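Local coordinates for envelope glycoprotein (Thogoto virus, PDB 5XEA), which probably attaches the virus to a host-cell receptor and later induces fusion of the virion with the host membrane, at residues 91-96 with 113-118; 120-125 with 139-144. All blocks are in the same frame, centred on the assembly; numbering follows the deposited sequence.

Contact 1 (91-96 with 113-118); sequences YGDICH and AKHWAP
Y91 and H115 form an antiparallel hydrogen-bonded pair in a two-stranded sheet, strands 89-91 and 115-117, and a classic beta bulge distorts it: K114 and H115 together stand opposite Y91. The evidence is the single carbonyl oxygen Y91 O, which takes two amides. H115 N lies 2.9 Å from Y91 O and approaches in the carbonyl plane, whereas K114 N comes from above that plane. Y91 N donates back to H115 O at 3.1 Å.

The side chains of the pair share one face of the sheet. With chi1 at 59°, the tyrosine CG sits between its own N and carbonyl carbon, and the ring is presented to H115. What rests on the ring is the methylene: H115 CB lies over one face, displaced toward the rim, at 3.4 Å from Y91 CZ, a CH-pi contact. The imidazole itself is slid aside, and the two rings barely overlap although their planes are only 30° apart. A117 CB touches the tyrosine at its edge, near CE2. K120, just beyond the segment, adds a cation-pi contact to Y91.

D93 divides its carboxylate between the two bulge residues. The lysine chain bends at chi3 (89°), which turns its amine to the acid, and K114 NZ makes a salt bridge of 2.6 Å to the syn side of D93 OD2. The other oxygen serves the histidine: H115 NE2 donates to D93 OD1 over 2.9 Å, meeting it on the anti side, while H115 CD2 lies 3.3 Å from G92 O.

Contact 2 (120-125 with 139-144); sequences KELVRR and DWRCGV
K120 NZ reaches across to D139 OD1 and W140 O and also donates to E121 O of its own segment. The salt bridge from K120 NZ to the syn side of D139 OD1 measures 2.7 Å. The bond from K120 NZ to W140 O is 2.9 Å long, and E121 O is met from well above its carbonyl plane. Bends at chi2 and chi4 lead the lysine chain along the strand, beside W140 O, toward D139. Three acceptors are consistent with a full complement for a charged ammonium group.

D139 is satisfied at both oxygens. OD1 also accepts W140 N, which arrives from the same face of the carboxylate as the lysine; D139 OD2 takes V123 N at 2.7 Å from above the plane. The aspartate thereby holds two donors of the loop, one side-chain and one backbone, to strand 133-156, while the bond from W140 N stays within the strand.

That strand belongs to the large antiparallel sheet, and the 120-125 loop runs alongside it with one antiparallel hydrogen-bonded pair, K120 with C142. C142 N to K120 O is the shorter of its two bonds at 2.9 Å, and C142 also carries the disulfide to C89.

E121 and R141 lie side by side, their carboxylate and guanidinium planes 19° apart. The grip is side-on and nearly straight: R141 NE donates to E121 OE1 over 2.9 Å at 169°, and R141 NH2 to E121 OE2 over 3.2 Å, each to a syn lone pair. L122 N adds a second bond to OE1 on its anti side, which helps fix the carboxylate. Helix 421-437 packs against both side chains, and its S429 O is a further acceptor for R141 NH2. The indole W140 NE1 bonds to D93 O.

In the fold
The segments of contact 1 both precede those of contact 2 in the chain, and the two centres lie 9 Å apart, some 41 and 36 Å from the centre of the chain. Strand 115-117 leads through the 120-125 loop into strand 133-156, which pairs with strand 95-99 in the large antiparallel sheet; the 91-96 segment runs into that neighbouring strand. Contact 1 lies at the surface and contact 2 is buried. Y91 CB packs against W140 CB at 3.5 Å, and the C89-C142 disulfide adds a covalent link. In this gp64-family envelope glycoprotein, the small two-stranded sheet and the following loop are thus fastened to the large antiparallel sheet.

Contact 1 (91-96 with 113-118)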
loop_
_atom_site.group_PDB
_atom_site.type_symbol
_atom_site.label_atom_id
_atom_site.label_comp_id
_atom_site.label_asym_id
_atom_site.label_seq_id
_atom_site.Cartn_x
_atom_site.Cartn_y
_atom_site.Cartn_z
ATOM N N TYR B 91 -8.641 25.205 -32.512
ATOM C CA TYR B 91 -8.394 26.492 -31.885
ATOM C C TYR B 91 -8.667 27.597 -32.907
ATOM O O TYR B 91 -8.855 27.335 -34.100
ATOM C CB TYR B 91 -6.974 26.552 -31.320
ATOM C CG TYR B 91 -5.862 26.338 -32.333
ATOM C CD1 TYR B 91 -5.299 27.420 -33.009
ATOM C CD2 TYR B 91 -5.355 25.061 -32.600
ATOM C CE1 TYR B 91 -4.272 27.242 -33.927
ATOM C CE2 TYR B 91 -4.317 24.873 -33.525
ATOM C CZ TYR B 91 -3.781 25.974 -34.182
ATOM O OH TYR B 91 -2.760 25.833 -35.103
ATOM N N GLY B 92 -8.691 28.845 -32.417
ATOM C CA GLY B 92 -9.061 29.985 -33.237
ATOM C C GLY B 92 -7.881 30.605 -33.962
ATOM O O GLY B 92 -6.756 30.108 -33.931
ATOM N N ASP B 93 -8.160 31.720 -34.644
ATOM C CA ASP B 93 -7.099 32.466 -35.308
ATOM C C ASP B 93 -6.170 33.099 -34.282
ATOM O O ASP B 93 -6.593 33.506 -33.200
ATOM C CB ASP B 93 -7.684 33.558 -36.212
ATOM C CG ASP B 93 -8.427 32.986 -37.414
ATOM O OD1 ASP B 93 -7.936 31.995 -38.003
ATOM O OD2 ASP B 93 -9.505 33.524 -37.761
ATOM N N ILE B 94 -4.890 33.183 -34.634
ATOM C CA ILE B 94 -3.895 33.803 -33.774
ATOM C C ILE B 94 -3.504 35.147 -34.374
ATOM O O ILE B 94 -3.557 35.354 -35.591
ATOM C CB ILE B 94 -2.651 32.910 -33.545
ATOM C CG1 ILE B 94 -1.531 33.246 -34.520
ATOM C CG2 ILE B 94 -3.020 31.382 -33.568
ATOM C CD1 ILE B 94 -0.203 33.489 -33.831
ATOM N N CYS B 95 -3.134 36.078 -33.503
ATOM C CA CYS B 95 -2.785 37.440 -33.891
ATOM C C CYS B 95 -1.484 37.779 -33.205
ATOM O O CYS B 95 -1.414 37.767 -31.970
ATOM C CB CYS B 95 -3.864 38.449 -33.482
ATOM S SG CYS B 95 -5.322 38.465 -34.507
ATOM N N HIS B 96 -0.463 38.072 -33.992
ATOM C CA HIS B 96 0.811 38.538 -33.473
ATOM C C HIS B 96 0.939 40.034 -33.751
ATOM O O HIS B 96 1.111 40.440 -34.907
ATOM C CB HIS B 96 1.960 37.770 -34.112
ATOM C CG HIS B 96 3.279 38.023 -33.458
ATOM N ND1 HIS B 96 4.126 39.030 -33.861
ATOM C CD2 HIS B 96 3.900 37.398 -32.431
ATOM C CE1 HIS B 96 5.213 39.018 -33.108
ATOM N NE2 HIS B 96 5.100 38.035 -32.234
ATOM N N ALA B 113 -12.810 27.211 -33.298
ATOM C CA ALA B 113 -12.646 25.960 -34.038
ATOM C C ALA B 113 -12.337 26.256 -35.518
ATOM O O ALA B 113 -13.127 25.958 -36.414
ATOM C CB ALA B 113 -13.904 25.095 -33.888
ATOM N N LYS B 114 -11.160 26.833 -35.786
ATOM C CA LYS B 114 -10.722 27.129 -37.151
ATOM C C LYS B 114 -9.477 26.369 -37.581
ATOM O O LYS B 114 -9.336 26.076 -38.768
ATOM C CB LYS B 114 -10.448 28.634 -37.326
ATOM C CG LYS B 114 -11.682 29.503 -37.107
ATOM C CD LYS B 114 -11.424 30.970 -37.406
ATOM C CE LYS B 114 -11.685 31.304 -38.867
ATOM N NZ LYS B 114 -11.593 32.773 -39.093
ATOM N N HIS B 115 -8.580 26.037 -36.659
ATOM C CA HIS B 115 -7.375 25.282 -36.967
ATOM C C HIS B 115 -7.381 23.978 -36.176
ATOM O O HIS B 115 -8.162 23.807 -35.234
ATOM C CB HIS B 115 -6.138 26.124 -36.664
ATOM C CG HIS B 115 -6.174 27.467 -37.329
ATOM N ND1 HIS B 115 -5.808 27.648 -38.645
ATOM C CD2 HIS B 115 -6.593 28.675 -36.877
ATOM C CE1 HIS B 115 -5.962 28.920 -38.960
ATOM N NE2 HIS B 115 -6.438 29.564 -37.910
ATOM N N TRP B 116 -6.525 23.040 -36.598
ATOM C CA TRP B 116 -6.416 21.724 -35.985
ATOM C C TRP B 116 -4.953 21.342 -35.813
ATOM O O TRP B 116 -4.097 21.681 -36.635
ATOM C CB TRP B 116 -7.129 20.638 -36.821
ATOM C CG TRP B 116 -8.610 20.801 -36.854
ATOM C CD1 TRP B 116 -9.331 21.550 -37.735
ATOM C CD2 TRP B 116 -9.560 20.218 -35.950
ATOM N NE1 TRP B 116 -10.672 21.471 -37.439
ATOM C CE2 TRP B 116 -10.840 20.658 -36.347
ATOM C CE3 TRP B 116 -9.451 19.374 -34.840
ATOM C CZ2 TRP B 116 -12.004 20.279 -35.679
ATOM C CZ3 TRP B 116 -10.608 18.998 -34.177
ATOM C CH2 TRP B 116 -11.867 19.450 -34.599
ATOM N N ALA B 117 -4.688 20.613 -34.739
ATOM C CA ALA B 117 -3.354 20.125 -34.418
ATOM C C ALA B 117 -3.502 19.012 -33.383
ATOM O O ALA B 117 -4.533 18.934 -32.709
ATOM C CB ALA B 117 -2.454 21.262 -33.892
ATOM N N PRO B 118 -2.501 18.133 -33.255
ATOM C CA PRO B 118 -2.572 17.138 -32.171
ATOM C C PRO B 118 -2.576 17.790 -30.801
ATOM O O PRO B 118 -3.210 17.276 -29.870
ATOM C CB PRO B 118 -1.312 16.282 -32.377
ATOM C CG PRO B 118 -0.667 16.783 -33.661
ATOM C CD PRO B 118 -1.185 18.134 -33.925
#

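Contact 2 (120-125 with 139-144)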
loop_
_atom_site.group_PDB
_atom_site.type_symbol
_atom_site.label_atom_id
_atom_site.label_comp_id
_atom_site.label_asym_id
_atom_site.label_seq_id
_atom_site.Cartn_x
_atom_site.Cartn_y
_atom_site.Cartn_z
ATOM N N LYS B 120 -1.575 22.053 -28.950
ATOM C CA LYS B 120 -1.184 23.433 -29.211
ATOM C C LYS B 120 -0.948 24.138 -27.886
ATOM O O LYS B 120 -1.786 24.062 -26.987
ATOM C CB LYS B 120 -2.269 24.144 -30.027
ATOM C CG LYS B 120 -2.140 25.646 -30.159
ATOM C CD LYS B 120 -1.337 26.028 -31.379
ATOM C CE LYS B 120 -1.377 27.533 -31.630
ATOM N NZ LYS B 120 -0.827 28.293 -30.472
ATOM N N GLU B 121 0.185 24.819 -27.763
ATOM C CA GLU B 121 0.467 25.652 -26.600
ATOM C C GLU B 121 0.513 27.120 -27.024
ATOM O O GLU B 121 0.936 27.448 -28.138
ATOM C CB GLU B 121 1.785 25.256 -25.934
ATOM C CG GLU B 121 2.017 25.948 -24.584
ATOM C CD GLU B 121 0.872 25.703 -23.584
ATOM O OE1 GLU B 121 0.020 26.600 -23.423
ATOM O OE2 GLU B 121 0.817 24.616 -22.956
ATOM N N LEU B 122 0.057 27.995 -26.141
ATOM C CA LEU B 122 -0.024 29.413 -26.455
ATOM C C LEU B 122 1.268 30.104 -26.040
ATOM O O LEU B 122 2.049 29.574 -25.261
ATOM C CB LEU B 122 -1.228 30.063 -25.764
ATOM C CG LEU B 122 -1.381 30.094 -24.239
ATOM C CD1 LEU B 122 -0.534 31.151 -23.542
ATOM C CD2 LEU B 122 -2.867 30.311 -23.915
ATOM N N VAL B 123 1.494 31.284 -26.607
ATOM C CA VAL B 123 2.568 32.189 -26.218
ATOM C C VAL B 123 1.904 33.372 -25.538
ATOM O O VAL B 123 0.898 33.884 -26.035
ATOM C CB VAL B 123 3.390 32.661 -27.433
ATOM C CG1 VAL B 123 4.540 33.567 -26.988
ATOM C CG2 VAL B 123 3.940 31.478 -28.210
ATOM N N ARG B 124 2.428 33.787 -24.393
ATOM C CA ARG B 124 1.854 34.918 -23.675
ATOM C C ARG B 124 2.543 36.193 -24.146
ATOM O O ARG B 124 3.729 36.384 -23.888
ATOM C CB ARG B 124 2.004 34.761 -22.170
ATOM C CG ARG B 124 1.598 36.048 -21.442
ATOM C CD ARG B 124 1.842 35.920 -19.965
ATOM N NE ARG B 124 1.478 37.136 -19.267
ATOM C CZ ARG B 124 1.581 37.287 -17.954
ATOM N NH1 ARG B 124 2.025 36.283 -17.205
ATOM N NH2 ARG B 124 1.240 38.434 -17.391
ATOM N N ARG B 125 1.809 37.061 -24.835
ATOM C CA ARG B 125 2.385 38.299 -25.365
ATOM C C ARG B 125 1.384 39.434 -25.190
ATOM O O ARG B 125 0.190 39.256 -25.461
ATOM C CB ARG B 125 2.759 38.134 -26.848
ATOM C CG ARG B 125 3.501 39.315 -27.463
ATOM C CD ARG B 125 4.106 38.942 -28.824
ATOM N NE ARG B 125 4.730 40.096 -29.475
ATOM C CZ ARG B 125 6.016 40.414 -29.368
ATOM N NH1 ARG B 125 6.829 39.662 -28.633
ATOM N NH2 ARG B 125 6.496 41.480 -29.997
ATOM N N ASP B 139 -3.483 34.194 -28.883
ATOM C CA ASP B 139 -2.936 32.862 -29.129
ATOM C C ASP B 139 -3.776 31.846 -28.371
ATOM O O ASP B 139 -4.581 32.187 -27.495
ATOM C CB ASP B 139 -1.447 32.771 -28.752
ATOM C CG ASP B 139 -0.731 31.596 -29.436
ATOM O OD1 ASP B 139 -1.373 30.882 -30.256
ATOM O OD2 ASP B 139 0.466 31.383 -29.137
ATOM N N TRP B 140 -3.608 30.582 -28.741
ATOM C CA TRP B 140 -4.491 29.528 -28.265
ATOM C C TRP B 140 -3.683 28.381 -27.689
ATOM O O TRP B 140 -2.549 28.134 -28.101
ATOM C CB TRP B 140 -5.391 28.998 -29.408
ATOM C CG TRP B 140 -6.374 30.009 -29.880
ATOM C CD1 TRP B 140 -6.134 31.052 -30.738
ATOM C CD2 TRP B 140 -7.744 30.117 -29.486
ATOM N NE1 TRP B 140 -7.280 31.784 -30.920
ATOM C CE2 TRP B 140 -8.280 31.249 -30.150
ATOM C CE3 TRP B 140 -8.579 29.364 -28.641
ATOM C CZ2 TRP B 140 -9.610 31.644 -30.001
ATOM C CZ3 TRP B 140 -9.893 29.756 -28.485
ATOM C CH2 TRP B 140 -10.402 30.890 -29.173
ATOM N N ARG B 141 -4.296 27.664 -26.747
ATOM C CA ARG B 141 -3.822 26.347 -26.342
ATOM C C ARG B 141 -4.995 25.381 -26.415
ATOM O O ARG B 141 -6.151 25.761 -26.194
ATOM C CB ARG B 141 -3.221 26.324 -24.927
ATOM C CG ARG B 141 -4.254 26.475 -23.807
ATOM C CD ARG B 141 -3.606 26.891 -22.485
ATOM N NE ARG B 141 -2.532 25.958 -22.126
ATOM C CZ ARG B 141 -2.642 24.988 -21.219
ATOM N NH1 ARG B 141 -3.775 24.806 -20.559
ATOM N NH2 ARG B 141 -1.609 24.195 -20.969
ATOM N N CYS B 142 -4.690 24.132 -26.738
ATOM C CA CYS B 142 -5.714 23.098 -26.679
ATOM C C CYS B 142 -5.033 21.745 -26.572
ATOM O O CYS B 142 -3.849 21.596 -26.890
ATOM C CB CYS B 142 -6.643 23.159 -27.895
ATOM S SG CYS B 142 -5.803 22.896 -29.470
ATOM N N GLY B 143 -5.790 20.764 -26.116
ATOM C CA GLY B 143 -5.243 19.429 -25.969
ATOM C C GLY B 143 -6.357 18.453 -25.675
ATOM O O GLY B 143 -7.451 18.841 -25.246
ATOM N N VAL B 144 -6.070 17.174 -25.910
ATOM C CA VAL B 144 -7.078 16.135 -25.734
ATOM C C VAL B 144 -6.380 14.855 -25.300
ATOM O O VAL B 144 -5.251 14.573 -25.717
ATOM C CB VAL B 144 -7.905 15.922 -27.018
ATOM C CG1 VAL B 144 -7.014 15.427 -28.160
ATOM C CG2 VAL B 144 -9.070 14.941 -26.776
#